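Local coordinates for tyrosine--tRNA ligase (Archaeoglobus fulgidus, PDB 2CYB), which probably catalyses the ATP-dependent activation of tyrosine and its transfer to the acceptor end of tRNA(Tyr), working as a homodimer, at residues Ala14-Thr19 against Cys201-Ile206; Ser42-Leu47 against Tyr222-Asp227. All coordinates share one frame; numbering follows the deposited sequence.

Contact 1: residues Ala14-Thr19 against Cys201-Ile206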
ATOM      1  N   ALA A  14      -7.224  -9.841  30.932  1.00 32.89           N
ATOM      2  CA  ALA A  14      -6.938  -8.864  29.892  1.00 37.05           C
ATOM      3  C   ALA A  14      -5.834  -7.986  30.449  1.00 33.85           C
ATOM      4  O   ALA A  14      -5.830  -7.663  31.635  1.00 37.31           O
ATOM      5  CB  ALA A  14      -8.171  -8.020  29.585  1.00 32.38           C
ATOM      6  N   GLU A  15      -4.889  -7.601  29.606  1.00 31.67           N
ATOM      7  CA  GLU A  15      -3.808  -6.746  30.065  1.00 31.35           C
ATOM      8  C   GLU A  15      -4.223  -5.280  30.033  1.00 39.85           C
ATOM      9  O   GLU A  15      -3.789  -4.477  30.859  1.00 39.91           O
ATOM     10  CB  GLU A  15      -2.564  -6.948  29.197  1.00 39.49           C
ATOM     11  CG  GLU A  15      -1.417  -6.016  29.554  1.00 43.84           C
ATOM     12  CD  GLU A  15      -0.142  -6.334  28.803  1.00 53.92           C
ATOM     13  OE1 GLU A  15       0.811  -5.530  28.886  1.00 54.19           O
ATOM     14  OE2 GLU A  15      -0.089  -7.388  28.134  1.00 58.08           O
ATOM     15  N   GLU A  16      -5.078  -4.935  29.080  1.00 36.97           N
ATOM     16  CA  GLU A  16      -5.517  -3.557  28.940  1.00 39.07           C
ATOM     17  C   GLU A  16      -6.858  -3.467  28.236  1.00 36.43           C
ATOM     18  O   GLU A  16      -7.201  -4.320  27.417  1.00 37.04           O
ATOM     19  CB  GLU A  16      -4.471  -2.768  28.147  1.00 42.01           C
ATOM     20  CG  GLU A  16      -4.889  -1.359  27.763  1.00 50.35           C
ATOM     21  CD  GLU A  16      -3.912  -0.702  26.802  1.00 51.01           C
ATOM     22  OE1 GLU A  16      -3.699  -1.248  25.695  1.00 48.70           O
ATOM     23  OE2 GLU A  16      -3.361   0.363  27.152  1.00 51.70           O
ATOM     24  N   VAL A  17      -7.623  -2.438  28.584  1.00 33.70           N
ATOM     25  CA  VAL A  17      -8.911  -2.196  27.953  1.00 36.93           C
ATOM     26  C   VAL A  17      -8.934  -0.713  27.592  1.00 40.24           C
ATOM     27  O   VAL A  17      -8.693   0.148  28.439  1.00 40.03           O
ATOM     28  CB  VAL A  17     -10.093  -2.512  28.886  1.00 41.65           C
ATOM     29  CG1 VAL A  17     -11.398  -2.168  28.184  1.00 39.93           C
ATOM     30  CG2 VAL A  17     -10.073  -3.987  29.273  1.00 40.02           C
ATOM     31  N   VAL A  18      -9.199  -0.428  26.324  1.00 37.14           N
ATOM     32  CA  VAL A  18      -9.244   0.942  25.832  1.00 37.21           C
ATOM     33  C   VAL A  18     -10.630   1.260  25.276  1.00 40.13           C
ATOM     34  O   VAL A  18     -10.918   0.952  24.125  1.00 41.52           O
ATOM     35  CB  VAL A  18      -8.207   1.152  24.712  1.00 41.22           C
ATOM     36  CG1 VAL A  18      -8.222   2.597  24.251  1.00 43.05           C
ATOM     37  CG2 VAL A  18      -6.823   0.750  25.206  1.00 34.35           C
ATOM     38  N   THR A  19     -11.499   1.852  26.093  1.00 45.12           N
ATOM     39  CA  THR A  19     -11.195   2.204  27.477  1.00 44.50           C
ATOM     40  C   THR A  19     -12.224   1.504  28.360  1.00 41.33           C
ATOM     41  O   THR A  19     -13.247   1.023  27.865  1.00 38.33           O
ATOM     42  CB  THR A  19     -11.303   3.731  27.711  1.00 49.14           C
ATOM     43  OG1 THR A  19     -12.647   4.159  27.463  1.00 51.19           O
ATOM     44  CG2 THR A  19     -10.365   4.487  26.780  1.00 45.79           C
ATOM     45  N   CYS A 201     -11.129  -1.333  22.517  1.00 32.97           N
ATOM     46  CA  CYS A 201     -10.133  -2.380  22.330  1.00 34.30           C
ATOM     47  C   CYS A 201      -9.821  -3.130  23.625  1.00 37.01           C
ATOM     48  O   CYS A 201      -9.718  -2.530  24.697  1.00 37.48           O
ATOM     49  CB  CYS A 201      -8.848  -1.773  21.769  1.00 31.36           C
ATOM     50  SG  CYS A 201      -9.118  -0.826  20.245  1.00 36.39           S
ATOM     51  N   LEU A 202      -9.686  -4.448  23.512  1.00 33.36           N
ATOM     52  CA  LEU A 202      -9.355  -5.293  24.656  1.00 32.46           C
ATOM     53  C   LEU A 202      -8.082  -6.041  24.281  1.00 33.14           C
ATOM     54  O   LEU A 202      -8.059  -6.792  23.310  1.00 30.14           O
ATOM     55  CB  LEU A 202     -10.485  -6.285  24.941  1.00 35.10           C
ATOM     56  CG  LEU A 202     -10.293  -7.169  26.183  1.00 41.62           C
ATOM     57  CD1 LEU A 202     -11.640  -7.664  26.668  1.00 39.13           C
ATOM     58  CD2 LEU A 202      -9.371  -8.339  25.864  1.00 43.06           C
ATOM     59  N   HIS A 203      -7.021  -5.833  25.047  1.00 32.22           N
ATOM     60  CA  HIS A 203      -5.752  -6.477  24.741  1.00 29.59           C
ATOM     61  C   HIS A 203      -5.355  -7.568  25.721  1.00 30.46           C
ATOM     62  O   HIS A 203      -5.454  -7.401  26.934  1.00 33.29           O
ATOM     63  CB  HIS A 203      -4.656  -5.424  24.679  1.00 26.18           C
ATOM     64  CG  HIS A 203      -4.883  -4.384  23.625  1.00 32.27           C
ATOM     65  ND1 HIS A 203      -4.590  -3.052  23.816  1.00 29.66           N
ATOM     66  CD2 HIS A 203      -5.363  -4.488  22.364  1.00 28.60           C
ATOM     67  CE1 HIS A 203      -4.881  -2.377  22.719  1.00 34.60           C
ATOM     68  NE2 HIS A 203      -5.352  -3.224  21.823  1.00 32.58           N
ATOM     69  N   THR A 204      -4.902  -8.690  25.179  1.00 32.11           N
ATOM     70  CA  THR A 204      -4.464  -9.808  26.004  1.00 32.79           C
ATOM     71  C   THR A 204      -2.943  -9.754  26.088  1.00 31.07           C
ATOM     72  O   THR A 204      -2.276  -9.217  25.203  1.00 27.78           O
ATOM     73  CB  THR A 204      -4.889 -11.143  25.389  1.00 31.02           C
ATOM     74  OG1 THR A 204      -4.418 -11.212  24.037  1.00 36.01           O
ATOM     75  CG2 THR A 204      -6.404 -11.270  25.393  1.00 36.76           C
ATOM     76  N   PRO A 205      -2.368 -10.293  27.169  1.00 30.81           N
ATOM     77  CA  PRO A 205      -0.910 -10.259  27.279  1.00 31.24           C
ATOM     78  C   PRO A 205      -0.244 -11.187  26.271  1.00 26.97           C
ATOM     79  O   PRO A 205      -0.870 -12.117  25.763  1.00 31.55           O
ATOM     80  CB  PRO A 205      -0.663 -10.692  28.725  1.00 36.68           C
ATOM     81  CG  PRO A 205      -1.819 -11.602  29.009  1.00 32.73           C
ATOM     82  CD  PRO A 205      -2.985 -10.883  28.370  1.00 32.67           C
ATOM     83  N   ILE A 206       1.020 -10.926  25.971  1.00 31.86           N
ATOM     84  CA  ILE A 206       1.759 -11.775  25.042  1.00 36.96           C
ATOM     85  C   ILE A 206       2.390 -12.915  25.846  1.00 43.66           C
ATOM     86  O   ILE A 206       3.144 -12.674  26.783  1.00 47.34           O
ATOM     87  CB  ILE A 206       2.874 -10.982  24.329  1.00 40.65           C
ATOM     88  CG1 ILE A 206       2.262  -9.833  23.519  1.00 42.47           C
ATOM     89  CG2 ILE A 206       3.684 -11.912  23.442  1.00 35.65           C
ATOM     90  CD1 ILE A 206       1.186 -10.263  22.541  1.00 41.59           C
TER
HETATM   91  O   HOH W   1       2.365  -8.739  27.452  1.00 41.64           O
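Glu16 and His203 lie side by side on one face of the sheet and point the same way, joined where Glu16 OE1 meets ND1 on the ring edge. ND1 of His203 donates to OE1 of Glu16 at 2.8 Å; the oxygen sits in the ring plane and takes the proton on its anti lone pair, while the carboxylate plane is turned 50° from the ring. With its CG anti to the backbone N (chi1 172°) and the chain extended beyond, Glu16 reaches level with the ring. Val18 and Cys201 share this face, CB to CB 4.2 Å; the opposite face carries Val17 and Leu202, and Leu202 CD2 reaches Ala14 CB (3.9 Å), just before the strand. Short strand 16-18 runs antiparallel to 201-204 at the sheet margin, starting with a classic beta bulge: Glu15 N and Glu16 N both donate to His203 O. Glu15 slides past Pro205 in the opposite direction, and a water links its OE2 to Ile206 N. Replacing His203 by a leucine would probably leave Glu16 OE1 without its ring donor and His184, bonded to NE2, without its partner. Because Arg181 also forms a salt bridge with Glu16 OE1, this carboxylate is likely to stay ionised, linking strand 16-18 to helix 181-190.

Contact 2: residues Ser42-Leu47 against Tyr222-Asp227; sequences SGEIHL and YISVRD
His46 sets CD2 over one face of the Tyr222 ring, with its CB 3.8 Å from Tyr222 CD1. The two rings meet obliquely, with centroids 5.2 Å apart and planes at 47°. In Tyr222, CG stands between the backbone N and the carbonyl carbon, which swings the ring over the 42-47 loop and carries its hydroxyl to Glu44. There OH donates to Glu44 OE2 at 2.7 Å; the acceptor is in the ring plane, but the hydroxyl arrives from above the carboxylate, 60° out of its plane. The other oxygen, OE1, lies 2.9 Å from Ser224 OG, so the carboxylate spans two hydroxyl side chains.

The loop belongs to the HIGH region, a signature of class I aminoacyl-tRNA synthetases, and here it runs into helix 47-61. His46 is the N-cap of that helix: its ND1 accepts from Gly48 N, a bond that helps set the turn of the ring beside Tyr222. Backbones bridge once, at His46 and Ser224. Val225 N gives a nearly straight bond to Ile45 O (2.9 Å), and Leu47 N a more bent one to Ile223 O (3.2 Å). Among the apolar side chains, Ile45 CB packs obliquely on Val225 CG2, and Leu47 lies alongside Ile223, both also touching Leu308 of helix 297-319. A type I turn from Ser224 to Asp227 follows, and Asp227 OD2 accepts from Ser224 N while pairing with Lys235 of helix 229-237.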
ATOM      1  N   SER A  42      -2.621 -19.862  10.007  1.00 44.14           N
ATOM      2  CA  SER A  42      -1.354 -20.478  10.395  1.00 44.52           C
ATOM      3  C   SER A  42      -1.443 -21.995  10.417  1.00 48.07           C
ATOM      4  O   SER A  42      -2.396 -22.565  10.947  1.00 43.37           O
ATOM      5  CB  SER A  42      -0.929 -19.979  11.779  1.00 49.15           C
ATOM      6  OG  SER A  42       0.223 -20.668  12.241  1.00 49.04           O
ATOM      7  N   GLY A  43      -0.443 -22.648   9.834  1.00 48.97           N
ATOM      8  CA  GLY A  43      -0.434 -24.099   9.810  1.00 50.77           C
ATOM      9  C   GLY A  43      -0.454 -24.674  11.215  1.00 49.06           C
ATOM     10  O   GLY A  43      -0.931 -25.785  11.440  1.00 46.87           O
ATOM     11  N   GLU A  44       0.064 -23.909  12.170  1.00 42.86           N
ATOM     12  CA  GLU A  44       0.098 -24.363  13.550  1.00 47.03           C
ATOM     13  C   GLU A  44      -0.684 -23.468  14.485  1.00 39.29           C
ATOM     14  O   GLU A  44      -0.347 -22.301  14.664  1.00 47.87           O
ATOM     15  CB  GLU A  44       1.533 -24.442  14.065  1.00 49.71           C
ATOM     16  CG  GLU A  44       2.423 -25.420  13.337  1.00 63.59           C
ATOM     17  CD  GLU A  44       3.527 -25.948  14.230  1.00 64.99           C
ATOM     18  OE1 GLU A  44       3.225 -26.787  15.103  1.00 68.10           O
ATOM     19  OE2 GLU A  44       4.690 -25.516  14.069  1.00 62.71           O
ATOM     20  N   ILE A  45      -1.733 -24.022  15.081  1.00 39.49           N
ATOM     21  CA  ILE A  45      -2.532 -23.284  16.048  1.00 38.97           C
ATOM     22  C   ILE A  45      -1.902 -23.658  17.391  1.00 35.74           C
ATOM     23  O   ILE A  45      -1.733 -24.839  17.684  1.00 33.56           O
ATOM     24  CB  ILE A  45      -4.008 -23.743  16.017  1.00 39.91           C
ATOM     25  CG1 ILE A  45      -4.610 -23.489  14.631  1.00 42.40           C
ATOM     26  CG2 ILE A  45      -4.804 -23.011  17.076  1.00 34.30           C
ATOM     27  CD1 ILE A  45      -4.558 -22.037  14.188  1.00 37.12           C
ATOM     28  N   HIS A  46      -1.537 -22.665  18.197  1.00 33.55           N
ATOM     29  CA  HIS A  46      -0.904 -22.937  19.484  1.00 34.36           C
ATOM     30  C   HIS A  46      -1.560 -22.213  20.660  1.00 33.80           C
ATOM     31  O   HIS A  46      -2.610 -21.587  20.511  1.00 30.57           O
ATOM     32  CB  HIS A  46       0.584 -22.581  19.417  1.00 37.11           C
ATOM     33  CG  HIS A  46       0.855 -21.190  18.943  1.00 36.20           C
ATOM     34  ND1 HIS A  46       0.501 -20.071  19.668  1.00 41.55           N
ATOM     35  CD2 HIS A  46       1.448 -20.731  17.816  1.00 43.35           C
ATOM     36  CE1 HIS A  46       0.866 -18.987  19.010  1.00 43.02           C
ATOM     37  NE2 HIS A  46       1.444 -19.360  17.881  1.00 40.08           N
ATOM     38  N   LEU A  47      -0.940 -22.309  21.833  1.00 31.38           N
ATOM     39  CA  LEU A  47      -1.488 -21.675  23.025  1.00 36.67           C
ATOM     40  C   LEU A  47      -1.711 -20.185  22.842  1.00 37.79           C
ATOM     41  O   LEU A  47      -2.627 -19.618  23.439  1.00 36.22           O
ATOM     42  CB  LEU A  47      -0.577 -21.920  24.234  1.00 37.58           C
ATOM     43  CG  LEU A  47      -0.560 -23.369  24.732  1.00 41.34           C
ATOM     44  CD1 LEU A  47       0.355 -23.495  25.945  1.00 41.78           C
ATOM     45  CD2 LEU A  47      -1.971 -23.797  25.089  1.00 44.41           C
ATOM     46  N   TYR A 222       6.926 -23.592  22.247  1.00 42.91           N
ATOM     47  CA  TYR A 222       5.493 -23.421  22.446  1.00 47.99           C
ATOM     48  C   TYR A 222       4.775 -24.750  22.216  1.00 42.80           C
ATOM     49  O   TYR A 222       5.348 -25.681  21.647  1.00 41.60           O
ATOM     50  CB  TYR A 222       4.955 -22.364  21.474  1.00 50.04           C
ATOM     51  CG  TYR A 222       5.096 -22.742  20.016  1.00 54.77           C
ATOM     52  CD1 TYR A 222       4.232 -23.664  19.428  1.00 53.54           C
ATOM     53  CD2 TYR A 222       6.108 -22.194  19.226  1.00 62.59           C
ATOM     54  CE1 TYR A 222       4.370 -24.034  18.095  1.00 64.07           C
ATOM     55  CE2 TYR A 222       6.255 -22.558  17.888  1.00 67.75           C
ATOM     56  CZ  TYR A 222       5.382 -23.479  17.330  1.00 68.51           C
ATOM     57  OH  TYR A 222       5.516 -23.849  16.011  1.00 69.90           O
ATOM     58  N   ILE A 223       3.523 -24.828  22.654  1.00 36.42           N
ATOM     59  CA  ILE A 223       2.716 -26.036  22.497  1.00 36.67           C
ATOM     60  C   ILE A 223       1.640 -25.842  21.431  1.00 37.01           C
ATOM     61  O   ILE A 223       0.880 -24.876  21.473  1.00 37.13           O
ATOM     62  CB  ILE A 223       2.035 -26.416  23.830  1.00 33.85           C
ATOM     63  CG1 ILE A 223       3.102 -26.812  24.854  1.00 48.76           C
ATOM     64  CG2 ILE A 223       1.030 -27.544  23.609  1.00 40.98           C
ATOM     65  CD1 ILE A 223       2.562 -27.087  26.237  1.00 50.72           C
ATOM     66  N   SER A 224       1.573 -26.770  20.484  1.00 36.73           N
ATOM     67  CA  SER A 224       0.593 -26.699  19.406  1.00 39.19           C
ATOM     68  C   SER A 224      -0.573 -27.627  19.694  1.00 39.55           C
ATOM     69  O   SER A 224      -0.416 -28.620  20.403  1.00 37.16           O
ATOM     70  CB  SER A 224       1.247 -27.096  18.081  1.00 42.03           C
ATOM     71  OG  SER A 224       2.450 -26.377  17.883  1.00 57.34           O
ATOM     72  N   VAL A 225      -1.738 -27.311  19.139  1.00 39.93           N
ATOM     73  CA  VAL A 225      -2.933 -28.130  19.355  1.00 43.28           C
ATOM     74  C   VAL A 225      -2.780 -29.511  18.740  1.00 44.81           C
ATOM     75  O   VAL A 225      -3.615 -30.390  18.953  1.00 50.96           O
ATOM     76  CB  VAL A 225      -4.191 -27.486  18.731  1.00 48.28           C
ATOM     77  CG1 VAL A 225      -4.442 -26.122  19.347  1.00 47.01           C
ATOM     78  CG2 VAL A 225      -4.026 -27.385  17.215  1.00 48.49           C
ATOM     79  N   ARG A 226      -1.711 -29.696  17.977  1.00 45.98           N
ATOM     80  CA  ARG A 226      -1.463 -30.966  17.314  1.00 45.91           C
ATOM     81  C   ARG A 226      -0.428 -31.809  18.059  1.00 43.78           C
ATOM     82  O   ARG A 226      -0.206 -32.967  17.713  1.00 43.08           O
ATOM     83  CB  ARG A 226      -0.999 -30.702  15.880  1.00 55.28           C
ATOM     84  CG  ARG A 226      -1.281 -31.818  14.897  1.00 62.24           C
ATOM     85  CD  ARG A 226      -0.804 -31.430  13.500  1.00 71.12           C
ATOM     86  NE  ARG A 226      -1.056 -32.479  12.516  1.00 69.55           N
ATOM     87  CZ  ARG A 226      -2.267 -32.882  12.144  1.00 72.58           C
ATOM     88  NH1 ARG A 226      -3.349 -32.325  12.674  1.00 73.38           N
ATOM     89  NH2 ARG A 226      -2.397 -33.846  11.241  1.00 68.42           N
ATOM     90  N   ASP A 227       0.212 -31.233  19.075  1.00 36.83           N
ATOM     91  CA  ASP A 227       1.200 -31.987  19.838  1.00 37.11           C
ATOM     92  C   ASP A 227       0.547 -33.186  20.537  1.00 44.14           C
ATOM     93  O   ASP A 227      -0.486 -33.050  21.197  1.00 41.76           O
ATOM     94  CB  ASP A 227       1.878 -31.107  20.897  1.00 35.67           C
ATOM     95  CG  ASP A 227       2.915 -30.164  20.312  1.00 42.26           C
ATOM     96  OD1 ASP A 227       3.536 -30.509  19.284  1.00 46.61           O
ATOM     97  OD2 ASP A 227       3.132 -29.083  20.900  1.00 36.65           O
TER

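Overall arrangement
Contacts 1 and 2 lie on opposite sides of the chain's centre, their centres 23 Å apart and their nearest atoms about 8 Å apart, without touching. Their segments alternate along the chain, and each joins an early segment to a later one of the Rossmann-type synthetase core. Helix 47-61 relates them directly: it starts at contact 2, and in contact 1 its Lys55 touches Leu202, and its Met51 and Thr52 touch Thr204. The bound tyrosine is about 9 Å from the side chains of both Ile206 and His46. Contact 1 flanks the tyrosine pocket, with His203 about 5 Å from Gln180 between side chains, whereas the Tyr222 side chain in contact 2 is about 5 Å from that of Ser217, a predicted ATP-binding residue of the KMSKS region.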